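Local coordinates for UDP-N-acetylglucosamine pyrophosphorylase (Entamoeba histolytica, PDB 3OC9), which probably catalyses the transfer of a uridylyl group from UTP to N-acetylglucosamine 1-phosphate, giving UDP-N-acetylglucosamine and diphosphate, at residues 33-38 and 177-182; 26-31 and 194-199; 78-83 and 91-96; 207-212 and 264-269; 230-235 and 318-323. All blocks are in the same frame, centred on the assembly; numbering follows the deposited sequence. Where two conformers were deposited one is given.

Contact 1 (33-38 and 177-182)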
# COMPACT_ATOMS: atom_id res chain seq x y z
N GLN A 33 15.99 10.54 13.12
CA GLN A 33 15.91 10.31 14.58
C GLN A 33 15.39 8.92 14.98
O GLN A 33 15.25 8.61 16.17
CB GLN A 33 15.05 11.40 15.25
CG GLN A 33 15.69 12.81 15.27
CD GLN A 33 14.69 13.93 15.59
OE1 GLN A 33 13.47 13.73 15.61
NE2 GLN A 33 15.21 15.13 15.82
N GLY A 34 15.13 8.07 13.98
CA GLY A 34 14.57 6.72 14.20
C GLY A 34 13.11 6.71 14.65
O GLY A 34 12.68 5.81 15.38
N LYS A 35 12.34 7.70 14.19
CA LYS A 35 10.95 7.85 14.65
C LYS A 35 9.88 7.36 13.65
O LYS A 35 8.70 7.64 13.85
CB LYS A 35 10.68 9.30 15.08
CG LYS A 35 11.53 9.78 16.29
CD LYS A 35 11.18 11.22 16.68
CE LYS A 35 11.95 11.68 17.92
NZ LYS A 35 11.35 12.92 18.50
N THR A 36 10.29 6.63 12.59
CA THR A 36 9.35 6.18 11.52
C THR A 36 9.43 4.67 11.21
O THR A 36 10.47 4.03 11.46
CB THR A 36 9.54 6.97 10.17
OG1 THR A 36 10.77 6.57 9.51
CG2 THR A 36 9.50 8.49 10.39
N ALA A 37 8.36 4.11 10.61
CA ALA A 37 8.30 2.69 10.19
C ALA A 37 7.39 2.47 8.97
O ALA A 37 6.50 3.31 8.70
CB ALA A 37 7.82 1.79 11.37
N LEU A 38 7.60 1.34 8.27
CA LEU A 38 6.73 0.88 7.16
C LEU A 38 5.94 -0.38 7.58
O LEU A 38 6.51 -1.26 8.25
CB LEU A 38 7.58 0.55 5.90
CG LEU A 38 6.80 0.15 4.63
CD1 LEU A 38 5.99 1.36 4.07
CD2 LEU A 38 7.68 -0.43 3.47
N GLY A 177 11.37 4.27 20.05
CA GLY A 177 10.96 5.68 19.85
C GLY A 177 10.18 5.95 18.56
O GLY A 177 10.06 7.11 18.13
N ILE A 178 9.65 4.90 17.94
CA ILE A 178 8.83 5.04 16.71
C ILE A 178 7.48 5.73 16.98
O ILE A 178 6.69 5.29 17.84
CB ILE A 178 8.64 3.67 16.00
CG1 ILE A 178 10.00 3.13 15.50
CG2 ILE A 178 7.57 3.78 14.84
CD1 ILE A 178 9.97 1.65 15.05
N LYS A 179 7.24 6.83 16.27
CA LYS A 179 6.06 7.69 16.48
C LYS A 179 5.02 7.65 15.34
O LYS A 179 3.83 7.87 15.59
CB LYS A 179 6.48 9.16 16.71
CG LYS A 179 7.41 9.43 17.92
CD LYS A 179 6.67 9.22 19.25
CE LYS A 179 7.51 9.61 20.45
NZ LYS A 179 6.62 9.85 21.63
N TYR A 180 5.48 7.42 14.11
CA TYR A 180 4.59 7.41 12.92
C TYR A 180 4.88 6.22 11.98
O TYR A 180 6.05 5.95 11.70
CB TYR A 180 4.75 8.72 12.11
CG TYR A 180 4.37 9.98 12.87
CD1 TYR A 180 3.03 10.26 13.16
CD2 TYR A 180 5.35 10.91 13.30
CE1 TYR A 180 2.66 11.44 13.86
CE2 TYR A 180 4.98 12.09 14.01
CZ TYR A 180 3.63 12.34 14.27
OH TYR A 180 3.23 13.48 14.96
N SER A 181 3.84 5.53 11.49
CA SER A 181 3.98 4.37 10.57
C SER A 181 3.10 4.57 9.32
O SER A 181 1.95 5.04 9.43
CB SER A 181 3.59 3.04 11.27
OG SER A 181 4.39 2.76 12.44
N VAL A 182 3.63 4.26 8.13
CA VAL A 182 2.82 4.26 6.88
C VAL A 182 2.44 2.82 6.49
O VAL A 182 3.35 1.97 6.28
CB VAL A 182 3.54 4.96 5.69
CG1 VAL A 182 2.67 4.95 4.43
CG2 VAL A 182 3.94 6.39 6.04
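T36, A37 and L38 run parallel to Y180, S181 and V182 as neighbouring strands in the central sheet of this GT-A-type nucleotidyltransferase, their axes 4.8 Å apart. A37 is bonded through both backbone ends, its N giving to Y180 O and its O accepting from V182 N. One residue earlier, K35 O takes two amides: K179 N at 2.9 Å, coming from above the carbonyl plane, and Y180 N at 3.2 Å, almost in line with the C=O. Each strand is entered through a glycine, G34 or G177, with positive phi that closes the preceding helix in a Schellman motif.

K35 repays following. Its CB lies 3.8 Å from G177 O and its CG 3.6 Å from the same oxygen, because chi1 of -63° sets CG beside the backbone N. From there CD and CE run on fully extended, and NZ ends near a bound sulfate ion outside the two segments, a long and weak pairing. On the face carrying T36 and V182, both touch I199 of helix 196-204. A37 and S181 face the other way, with A37 CB 3.7 Å from S181 OG. Further along, L38 CD1 rests 3.5 Å from V182 O.

Contact 2 (26-31 and 194-199). With SO4 (sulfate ion), chain B.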
# COMPACT_ATOMS: atom_id res chain seq x y z
N ARG A 26 11.12 18.42 7.58
CA ARG A 26 10.72 17.89 8.90
C ARG A 26 10.57 16.35 8.84
O ARG A 26 10.88 15.63 9.82
CB ARG A 26 9.43 18.56 9.40
CG ARG A 26 8.86 18.04 10.75
CD ARG A 26 9.80 18.29 11.94
NE ARG A 26 9.18 17.85 13.19
CZ ARG A 26 9.84 17.65 14.33
NH1 ARG A 26 11.16 17.85 14.38
NH2 ARG A 26 9.19 17.24 15.41
N GLY A 27 10.09 15.84 7.70
CA GLY A 27 10.01 14.39 7.47
C GLY A 27 11.39 13.72 7.49
O GLY A 27 11.57 12.70 8.16
N LEU A 28 12.36 14.30 6.77
CA LEU A 28 13.75 13.78 6.80
C LEU A 28 14.35 13.81 8.22
O LEU A 28 15.06 12.87 8.61
CB LEU A 28 14.67 14.53 5.80
CG LEU A 28 14.46 14.33 4.28
CD1 LEU A 28 15.53 15.08 3.46
CD2 LEU A 28 14.44 12.84 3.86
N GLU A 29 14.07 14.86 8.99
CA GLU A 29 14.51 14.96 10.40
C GLU A 29 13.95 13.82 11.27
O GLU A 29 14.70 13.16 12.01
CB GLU A 29 14.15 16.33 11.00
CG GLU A 29 14.51 16.49 12.50
CD GLU A 29 16.01 16.59 12.75
OE1 GLU A 29 16.75 17.00 11.84
OE2 GLU A 29 16.45 16.26 13.88
N LEU A 30 12.65 13.57 11.17
CA LEU A 30 12.01 12.49 11.92
C LEU A 30 12.52 11.08 11.53
O LEU A 30 12.74 10.23 12.42
CB LEU A 30 10.46 12.60 11.84
CG LEU A 30 9.88 13.82 12.59
CD1 LEU A 30 8.43 14.14 12.20
CD2 LEU A 30 10.00 13.66 14.11
N ILE A 31 12.73 10.84 10.23
CA ILE A 31 13.33 9.58 9.75
C ILE A 31 14.75 9.41 10.35
O ILE A 31 15.08 8.35 10.87
CB ILE A 31 13.39 9.50 8.19
CG1 ILE A 31 11.98 9.36 7.57
CG2 ILE A 31 14.31 8.34 7.72
CD1 ILE A 31 11.93 9.70 6.07
N VAL A 194 7.70 5.31 3.03
CA VAL A 194 7.74 6.30 4.15
C VAL A 194 8.03 7.73 3.59
O VAL A 194 9.16 8.24 3.68
CB VAL A 194 8.71 5.85 5.32
CG1 VAL A 194 8.67 6.83 6.52
CG2 VAL A 194 8.39 4.44 5.80
N ASP A 195 6.99 8.34 3.00
CA ASP A 195 7.10 9.60 2.23
C ASP A 195 7.43 10.78 3.17
O ASP A 195 6.58 11.13 4.00
CB ASP A 195 5.75 9.84 1.48
CG ASP A 195 5.71 11.15 0.67
OD1 ASP A 195 6.76 11.80 0.52
OD2 ASP A 195 4.60 11.53 0.18
N PRO A 196 8.63 11.41 3.05
CA PRO A 196 8.95 12.52 3.99
C PRO A 196 7.92 13.67 3.96
O PRO A 196 7.68 14.31 5.02
CB PRO A 196 10.34 13.02 3.53
CG PRO A 196 10.85 12.01 2.57
CD PRO A 196 9.73 11.11 2.12
N ASN A 197 7.34 13.96 2.78
CA ASN A 197 6.27 15.00 2.64
C ASN A 197 5.09 14.71 3.57
O ASN A 197 4.56 15.63 4.26
CB ASN A 197 5.77 15.10 1.17
CG ASN A 197 6.87 15.48 0.18
OD1 ASN A 197 7.31 16.63 0.13
ND2 ASN A 197 7.31 14.50 -0.64
N MET A 198 4.68 13.44 3.61
CA MET A 198 3.51 13.00 4.41
C MET A 198 3.82 12.94 5.93
O MET A 198 2.99 13.34 6.77
CB MET A 198 3.02 11.64 3.84
CG MET A 198 1.84 10.97 4.55
SD MET A 198 1.61 9.29 3.87
CE MET A 198 -0.07 9.02 4.42
N ILE A 199 5.02 12.46 6.29
CA ILE A 199 5.45 12.40 7.72
C ILE A 199 5.51 13.83 8.32
O ILE A 199 4.99 14.08 9.42
CB ILE A 199 6.84 11.68 7.87
CG1 ILE A 199 6.78 10.22 7.38
CG2 ILE A 199 7.44 11.82 9.33
CD1 ILE A 199 5.82 9.29 8.12
S SO4 B . 12.22 17.58 17.80
O1 SO4 B . 11.96 16.24 17.26
O2 SO4 B . 10.98 18.16 18.30
O3 SO4 B . 13.19 17.48 18.89
O4 SO4 B . 12.78 18.43 16.75
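G27 supplies the hollow and P196 the bump. With no side chain at position 27, the P196 carbonyl comes up against the backbone of helix 21-32, and G27 CA meets P196 O at 3.4 Å in a CA-H...O contact (152° at the hydrogen). The segments are so close here that G27 CA and P196 CA are 4.1 Å apart. Beside that dent, P196 CG packs against L28 CD2 at 3.9 Å and, more loosely, against I31 CD1. I199 fills the next notch: chi1 of -61° swings CG1 off and leaves CG2 facing the first helix, where it meets L30 CD1 at 3.8 Å and also lies near G27 CA. I31 CD1 then closes the other end against V194 O.

The fit is otherwise mostly apolar, and the polar groups work at the margins. D195 is the N-cap of helix 196-204: its OD1 accepts from N197 N, met from above the carboxylate plane, and from N197 ND2 on its syn lone pair. R26 NH1 gives a bond of 2.9 Å to O4 of the sulfate, while L30 CD2 lies over one face of the guanidinium and D203 forms a salt bridge to NE.

The packing closes over strand 36-41, where I31 and V194 touch T36. Helix 68-87 flanks it, with A83 against I31, L79 against P196 and Y86 against L28.

Contact 3 (78-83 and 91-96)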
# COMPACT_ATOMS: atom_id res chain seq x y z
N ARG A 78 17.23 4.26 -0.15
CA ARG A 78 17.38 5.66 -0.66
C ARG A 78 16.86 6.72 0.33
O ARG A 78 17.48 7.78 0.50
CB ARG A 78 16.71 5.80 -2.04
CG ARG A 78 16.75 7.22 -2.65
CD ARG A 78 18.20 7.72 -2.85
NE ARG A 78 18.25 8.98 -3.60
CZ ARG A 78 19.35 9.73 -3.73
NH1 ARG A 78 20.49 9.36 -3.14
NH2 ARG A 78 19.31 10.84 -4.45
N LEU A 79 15.70 6.44 0.95
CA LEU A 79 15.15 7.29 2.00
C LEU A 79 16.10 7.41 3.21
O LEU A 79 16.30 8.52 3.73
CB LEU A 79 13.75 6.77 2.45
CG LEU A 79 12.64 7.00 1.41
CD1 LEU A 79 11.40 6.14 1.75
CD2 LEU A 79 12.26 8.51 1.37
N GLN A 80 16.69 6.29 3.64
CA GLN A 80 17.69 6.35 4.73
C GLN A 80 18.89 7.27 4.38
O GLN A 80 19.35 8.04 5.22
CB GLN A 80 18.20 4.93 5.11
CG GLN A 80 17.17 4.09 5.92
CD GLN A 80 17.58 2.61 6.14
OE1 GLN A 80 16.89 1.87 6.85
NE2 GLN A 80 18.69 2.19 5.53
N GLU A 81 19.35 7.15 3.14
CA GLU A 81 20.49 7.94 2.59
C GLU A 81 20.19 9.45 2.57
O GLU A 81 21.02 10.25 3.02
CB GLU A 81 20.83 7.43 1.20
CG GLU A 81 22.08 8.03 0.56
CD GLU A 81 22.50 7.28 -0.70
OE1 GLU A 81 21.70 7.15 -1.66
OE2 GLU A 81 23.66 6.81 -0.71
N LEU A 82 19.02 9.84 2.07
CA LEU A 82 18.60 11.25 2.05
C LEU A 82 18.54 11.88 3.46
O LEU A 82 19.00 13.02 3.67
CB LEU A 82 17.26 11.42 1.30
CG LEU A 82 17.26 11.17 -0.22
CD1 LEU A 82 15.85 11.34 -0.84
CD2 LEU A 82 18.25 12.11 -0.94
N ALA A 83 17.96 11.14 4.42
CA ALA A 83 17.91 11.57 5.81
C ALA A 83 19.32 11.71 6.42
O ALA A 83 19.56 12.65 7.20
CB ALA A 83 17.05 10.61 6.64
N ASN A 91 24.21 6.45 11.20
CA ASN A 91 23.38 5.26 11.03
C ASN A 91 21.92 5.68 11.13
O ASN A 91 21.46 6.12 12.19
CB ASN A 91 23.69 4.19 12.08
CG ASN A 91 25.12 3.66 12.00
OD1 ASN A 91 25.80 3.54 13.02
ND2 ASN A 91 25.58 3.32 10.79
N VAL A 92 21.20 5.56 10.02
CA VAL A 92 19.76 5.85 10.00
C VAL A 92 19.00 4.56 9.62
O VAL A 92 19.34 3.92 8.61
CB VAL A 92 19.45 7.02 9.03
CG1 VAL A 92 17.93 7.16 8.75
CG2 VAL A 92 20.01 8.34 9.57
N MET A 93 17.99 4.19 10.41
CA MET A 93 17.25 2.91 10.19
C MET A 93 15.73 3.09 10.14
O MET A 93 15.15 3.70 11.05
CB MET A 93 17.65 1.87 11.28
CG MET A 93 17.06 0.46 11.09
SD MET A 93 17.79 -0.86 12.13
CE MET A 93 19.35 -1.10 11.31
N ILE A 94 15.09 2.56 9.09
CA ILE A 94 13.61 2.43 9.02
C ILE A 94 13.18 0.95 9.23
O ILE A 94 13.41 0.12 8.36
CB ILE A 94 13.03 2.95 7.64
CG1 ILE A 94 13.41 4.41 7.39
CG2 ILE A 94 11.47 2.77 7.60
CD1 ILE A 94 13.13 4.88 5.91
N HIS A 95 12.55 0.63 10.37
CA HIS A 95 12.05 -0.74 10.62
C HIS A 95 10.81 -1.06 9.73
O HIS A 95 9.98 -0.17 9.49
CB HIS A 95 11.75 -0.93 12.14
CG HIS A 95 12.99 -1.08 12.98
ND1 HIS A 95 13.65 -2.28 13.15
CD2 HIS A 95 13.72 -0.16 13.67
CE1 HIS A 95 14.71 -2.11 13.91
NE2 HIS A 95 14.79 -0.82 14.23
N TRP A 96 10.70 -2.31 9.24
CA TRP A 96 9.66 -2.77 8.29
C TRP A 96 8.94 -3.99 8.87
O TRP A 96 9.57 -5.04 9.09
CB TRP A 96 10.32 -3.11 6.92
CG TRP A 96 9.40 -3.58 5.78
CD1 TRP A 96 8.01 -3.58 5.75
CD2 TRP A 96 9.82 -4.08 4.50
NE1 TRP A 96 7.57 -4.07 4.52
CE2 TRP A 96 8.65 -4.38 3.75
CE3 TRP A 96 11.08 -4.31 3.92
CZ2 TRP A 96 8.70 -4.90 2.44
CZ3 TRP A 96 11.14 -4.83 2.60
CH2 TRP A 96 9.94 -5.11 1.87
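Q80 reaches from its helix across the backbone of V92, M93 and I94, and the rest of the contact is arranged round it. Chi1 of -74° and an otherwise extended chain carry the amide over V92 O, with Q80 CD 3.3 Å from that oxygen. At the tip Q80 OE1 accepts from I94 N at 3.0 Å, a nearly straight bond (171° at the hydrogen) whose donor is tilted about 20° from the amide's carbonyl plane. The same OE1 takes a second hydrogen bond from Q124 NE2, and Q124 NE2 also gives to I94 O, so two donors grip the carbonyl oxygen of the Q80 side chain.

I94 lies athwart the Q80 chain: its CG1 comes 4.0 Å from Q80 CG, and its CD1 pushes on to L79 CB, also at 4.0 Å. V92 points the same way from two residues back, one methyl, CG1, meeting A83 CB at 4.1 Å. Helix 68-87 is the crossover helix of a beta-alpha-beta unit joining the parallel strands 36-41 and 95-100, and this contact packs it onto the chain leading into the second of these strands. I31 of helix 21-32 also touches V92 and I94.

M93 points away from the helix, its CG against one face of the H95 ring.

Contact 4 (207-212 and 264-269)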
# COMPACT_ATOMS: atom_id res chain seq x y z
N SER A 207 -1.86 14.93 13.64
CA SER A 207 -2.92 13.97 13.23
C SER A 207 -2.77 12.61 13.91
O SER A 207 -1.63 12.17 14.12
CB SER A 207 -2.85 13.72 11.70
OG SER A 207 -2.96 14.92 10.94
N GLU A 208 -3.90 11.94 14.22
CA GLU A 208 -3.95 10.47 14.51
C GLU A 208 -3.87 9.60 13.24
O GLU A 208 -3.19 8.56 13.21
CB GLU A 208 -5.23 10.12 15.28
CG GLU A 208 -5.22 10.63 16.75
CD GLU A 208 -6.60 10.55 17.39
OE1 GLU A 208 -7.56 11.07 16.80
OE2 GLU A 208 -6.72 9.99 18.50
N ILE A 209 -4.62 10.01 12.21
CA ILE A 209 -4.61 9.35 10.88
C ILE A 209 -4.42 10.42 9.78
O ILE A 209 -5.09 11.49 9.84
CB ILE A 209 -5.93 8.55 10.57
CG1 ILE A 209 -6.40 7.73 11.78
CG2 ILE A 209 -5.73 7.62 9.31
CD1 ILE A 209 -7.79 7.05 11.59
N CYS A 210 -3.53 10.14 8.81
CA CYS A 210 -3.42 10.93 7.58
C CYS A 210 -3.80 10.00 6.39
O CYS A 210 -3.08 9.00 6.11
CB CYS A 210 -2.00 11.52 7.43
SG CYS A 210 -1.73 12.56 5.90
N ILE A 211 -4.89 10.34 5.68
CA ILE A 211 -5.45 9.48 4.59
C ILE A 211 -5.13 10.06 3.20
O ILE A 211 -5.61 11.16 2.88
CB ILE A 211 -7.02 9.36 4.71
CG1 ILE A 211 -7.45 8.92 6.12
CG2 ILE A 211 -7.58 8.37 3.64
CD1 ILE A 211 -9.02 9.02 6.41
N LYS A 212 -4.33 9.34 2.38
CA LYS A 212 -4.09 9.76 0.97
C LYS A 212 -5.31 9.44 0.07
O LYS A 212 -5.90 8.35 0.17
CB LYS A 212 -2.76 9.16 0.39
CG LYS A 212 -1.50 10.02 0.78
CD LYS A 212 -0.15 9.36 0.36
CE LYS A 212 1.02 10.38 0.36
NZ LYS A 212 2.34 9.73 -0.09
N ASN A 264 -2.03 4.97 4.12
CA ASN A 264 -2.51 5.65 5.37
C ASN A 264 -1.42 5.73 6.44
O ASN A 264 -0.73 4.73 6.69
CB ASN A 264 -3.77 4.93 5.94
CG ASN A 264 -4.96 4.93 4.94
OD1 ASN A 264 -5.45 5.99 4.57
ND2 ASN A 264 -5.40 3.74 4.51
N GLY A 265 -1.24 6.92 7.03
CA GLY A 265 -0.30 7.11 8.15
C GLY A 265 -1.00 7.14 9.52
O GLY A 265 -2.08 7.72 9.65
N TYR A 266 -0.38 6.49 10.52
CA TYR A 266 -0.95 6.36 11.88
C TYR A 266 0.06 6.74 12.97
O TYR A 266 1.23 6.32 12.90
CB TYR A 266 -1.38 4.91 12.14
CG TYR A 266 -2.39 4.27 11.19
CD1 TYR A 266 -3.76 4.54 11.31
CD2 TYR A 266 -1.98 3.34 10.23
CE1 TYR A 266 -4.70 3.93 10.46
CE2 TYR A 266 -2.92 2.71 9.37
CZ TYR A 266 -4.26 3.01 9.49
OH TYR A 266 -5.18 2.39 8.64
N SER A 267 -0.38 7.49 13.99
CA SER A 267 0.46 7.73 15.19
C SER A 267 0.48 6.46 16.05
O SER A 267 -0.46 5.67 16.01
CB SER A 267 -0.03 8.97 15.99
OG SER A 267 -1.25 8.68 16.70
N THR A 268 1.57 6.24 16.81
CA THR A 268 1.71 5.03 17.66
C THR A 268 0.62 5.01 18.75
O THR A 268 0.03 3.95 19.04
CB THR A 268 3.17 4.92 18.23
OG1 THR A 268 4.10 4.83 17.15
CG2 THR A 268 3.31 3.68 19.12
N SER A 269 0.32 6.18 19.31
CA SER A 269 -0.77 6.31 20.30
C SER A 269 -2.12 5.88 19.70
O SER A 269 -2.93 5.23 20.39
CB SER A 269 -0.85 7.74 20.84
OG SER A 269 -1.88 7.87 21.81
O HOH W 1 -4.46 8.68 19.80
O HOH W 2 -5.54 5.96 1.70
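C210 and G265 exchange a pair of backbone hydrogen bonds, C210 N to G265 O and G265 N to C210 O, both 2.9 Å. A third, S267 N to E208 O at 3.1 Å, continues the antiparallel pairing of strands 209-215 and 263-267 in the central sheet. I209-Y266 and I211-N264 are the non-hydrogen-bonded pairs on either side of C210-G265. S267 ends its strand and caps the helix that follows, its OG accepting from F270 N. E208 turns its OE1 to the amides of T320 and K321, while OE2 accepts from a water.

Among the side chains, I209 and Y266 lie alongside one another, with I209 CG2 4.0 Å from Y266 CE1. N264 crosses I211 at a slant: chi1 of -61° brings its OD1 to 3.3 Å from I211 CG2. On the C210-G265 face, M198 of helix 196-204 packs against C210, its CE reaching the G265 backbone.

The amide of N264 is buried. Its ND2 gives a hydrogen bond to H260 NE2, and its OD1 probably receives one from a water 2.9 Å away that also lies near K212 O and can serve only some of the acceptors around it; burial need not leave either end unpaired.

Contact 5 (230-235 and 318-323)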
# COMPACT_ATOMS: atom_id res chain seq x y z
N GLN A 230 -21.75 12.68 12.16
CA GLN A 230 -21.56 13.18 13.54
C GLN A 230 -20.08 13.53 13.84
O GLN A 230 -19.51 13.12 14.88
CB GLN A 230 -22.16 12.21 14.57
CG GLN A 230 -23.70 12.09 14.48
CD GLN A 230 -24.35 11.57 15.76
OE1 GLN A 230 -24.37 10.36 16.01
NE2 GLN A 230 -24.91 12.48 16.57
N GLU A 231 -19.49 14.28 12.91
CA GLU A 231 -18.10 14.76 12.96
C GLU A 231 -17.01 13.69 12.85
O GLU A 231 -15.84 14.00 13.03
CB GLU A 231 -17.85 15.71 14.15
CG GLU A 231 -18.69 17.00 14.14
CD GLU A 231 -18.49 17.84 12.87
OE1 GLU A 231 -17.33 18.09 12.46
OE2 GLU A 231 -19.52 18.26 12.28
N ARG A 232 -17.38 12.43 12.57
CA ARG A 232 -16.38 11.35 12.38
C ARG A 232 -16.25 10.93 10.91
O ARG A 232 -17.23 10.98 10.18
CB ARG A 232 -16.75 10.13 13.23
CG ARG A 232 -16.90 10.44 14.74
CD ARG A 232 -15.57 10.96 15.30
NE ARG A 232 -15.68 11.38 16.70
CZ ARG A 232 -15.30 10.65 17.74
NH1 ARG A 232 -14.79 9.43 17.58
NH2 ARG A 232 -15.45 11.13 18.98
N ILE A 233 -15.05 10.50 10.49
CA ILE A 233 -14.81 10.06 9.09
C ILE A 233 -15.03 8.55 8.88
O ILE A 233 -14.60 7.75 9.72
CB ILE A 233 -13.35 10.43 8.62
CG1 ILE A 233 -13.10 11.94 8.72
CG2 ILE A 233 -13.04 9.87 7.21
CD1 ILE A 233 -13.98 12.80 7.77
N LYS A 234 -15.71 8.18 7.78
CA LYS A 234 -16.00 6.79 7.38
C LYS A 234 -15.77 6.57 5.87
O LYS A 234 -15.80 7.53 5.09
CB LYS A 234 -17.46 6.37 7.73
CG LYS A 234 -17.77 6.26 9.25
CD LYS A 234 -19.29 6.03 9.54
CE LYS A 234 -19.59 6.18 11.05
NZ LYS A 234 -20.94 5.60 11.48
N VAL A 235 -15.52 5.31 5.48
CA VAL A 235 -15.53 4.90 4.05
C VAL A 235 -16.86 4.25 3.66
O VAL A 235 -17.37 3.36 4.39
CB VAL A 235 -14.36 3.90 3.71
CG1 VAL A 235 -14.48 3.34 2.29
CG2 VAL A 235 -12.99 4.58 3.90
N LEU A 318 -13.11 5.98 14.88
CA LEU A 318 -12.53 6.07 16.24
C LEU A 318 -11.69 7.34 16.45
O LEU A 318 -11.60 7.87 17.57
CB LEU A 318 -11.70 4.80 16.54
CG LEU A 318 -11.01 4.64 17.91
CD1 LEU A 318 -12.01 4.58 19.06
CD2 LEU A 318 -10.13 3.40 17.93
N ALA A 319 -11.07 7.84 15.38
CA ALA A 319 -10.20 9.04 15.46
C ALA A 319 -10.95 10.38 15.59
O ALA A 319 -12.02 10.55 15.00
CB ALA A 319 -9.27 9.07 14.24
N THR A 320 -10.36 11.34 16.33
CA THR A 320 -10.89 12.74 16.37
C THR A 320 -10.02 13.76 15.61
O THR A 320 -10.46 14.91 15.36
CB THR A 320 -11.11 13.31 17.82
OG1 THR A 320 -9.87 13.36 18.53
CG2 THR A 320 -12.13 12.48 18.62
N LYS A 321 -8.79 13.38 15.25
CA LYS A 321 -7.89 14.28 14.50
C LYS A 321 -7.42 13.58 13.22
O LYS A 321 -6.55 12.69 13.27
CB LYS A 321 -6.68 14.68 15.35
CG LYS A 321 -7.07 15.43 16.65
CD LYS A 321 -5.84 15.75 17.50
CE LYS A 321 -5.05 16.96 17.00
NZ LYS A 321 -5.92 18.08 16.52
N VAL A 322 -8.02 13.97 12.09
CA VAL A 322 -7.75 13.30 10.79
C VAL A 322 -7.43 14.34 9.71
O VAL A 322 -8.18 15.33 9.56
CB VAL A 322 -8.99 12.46 10.31
CG1 VAL A 322 -8.76 11.84 8.90
CG2 VAL A 322 -9.38 11.38 11.34
N SER A 323 -6.33 14.17 8.98
CA SER A 323 -6.02 15.03 7.83
C SER A 323 -6.17 14.25 6.49
O SER A 323 -5.97 13.01 6.46
CB SER A 323 -4.62 15.67 7.99
OG SER A 323 -3.58 14.70 8.10
O HOH W 3 -13.66 14.91 15.17
O HOH W 4 -12.79 10.01 12.31
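R232 folds over the loop L318-T320, bent at its second torsion (chi2 -61°) instead of extending along its strand. Its CD lies 3.6 Å from A319 O. R232 and T320 run side by side, and T320 CG2 sits over one face of the guanidinium, 3.6 Å from R232 NH2 and displaced toward the rim. L318 O is near NH1 without a hydrogen bond; NH1 gives its bond to P317 O, just before the segment.

I233 and V322 make the apolar half of the contact, pointing toward each other's segments, with I233 CG1 4.3 Å from V322 CG1. V322 also rests on I211 of strand 209-215, and I233 on V10. In this way the small antiparallel pair 225-229 and 232-236 is set against the end strand 322-326 of the central sheet.

Between the backbones two waters do the bridging. One accepts from I233 N at 2.9 Å and donates to A319 O at 2.8 Å; the other donates to E231 O and T320 O, both at 3.2 Å. The direct touching makes no hydrogen bond between the two segments, and the polar backbone is joined through solvent. With the oxygens of P317, L318 and A319 gathered near it, the positive charge of R232 is probably well accommodated.

How the contacts relate
From the N terminus, helix 21-32 opens contact 2 and strand 36-41 opens contact 1. Contact 3 closes first, a short loop from helix 68-87 to the neighbouring strand 95-100, nested inside contact 1. Contact 1 closes at 177-182 and is itself nested in contact 2, which closes at 194-199. These three touch one another, tying helices 21-32, 68-87 and 196-204 to the parallel strands. Contacts 4 and 5 come after these in series and cross each other: 230-235 lies inside the loop that contact 4 closes at 264-269, while 318-323 lies beyond it. Strand 263-267 pairs with 180-184, linking contact 4 to contact 1, and strand 322-326 carries the sheet on from 209-215 to contact 5.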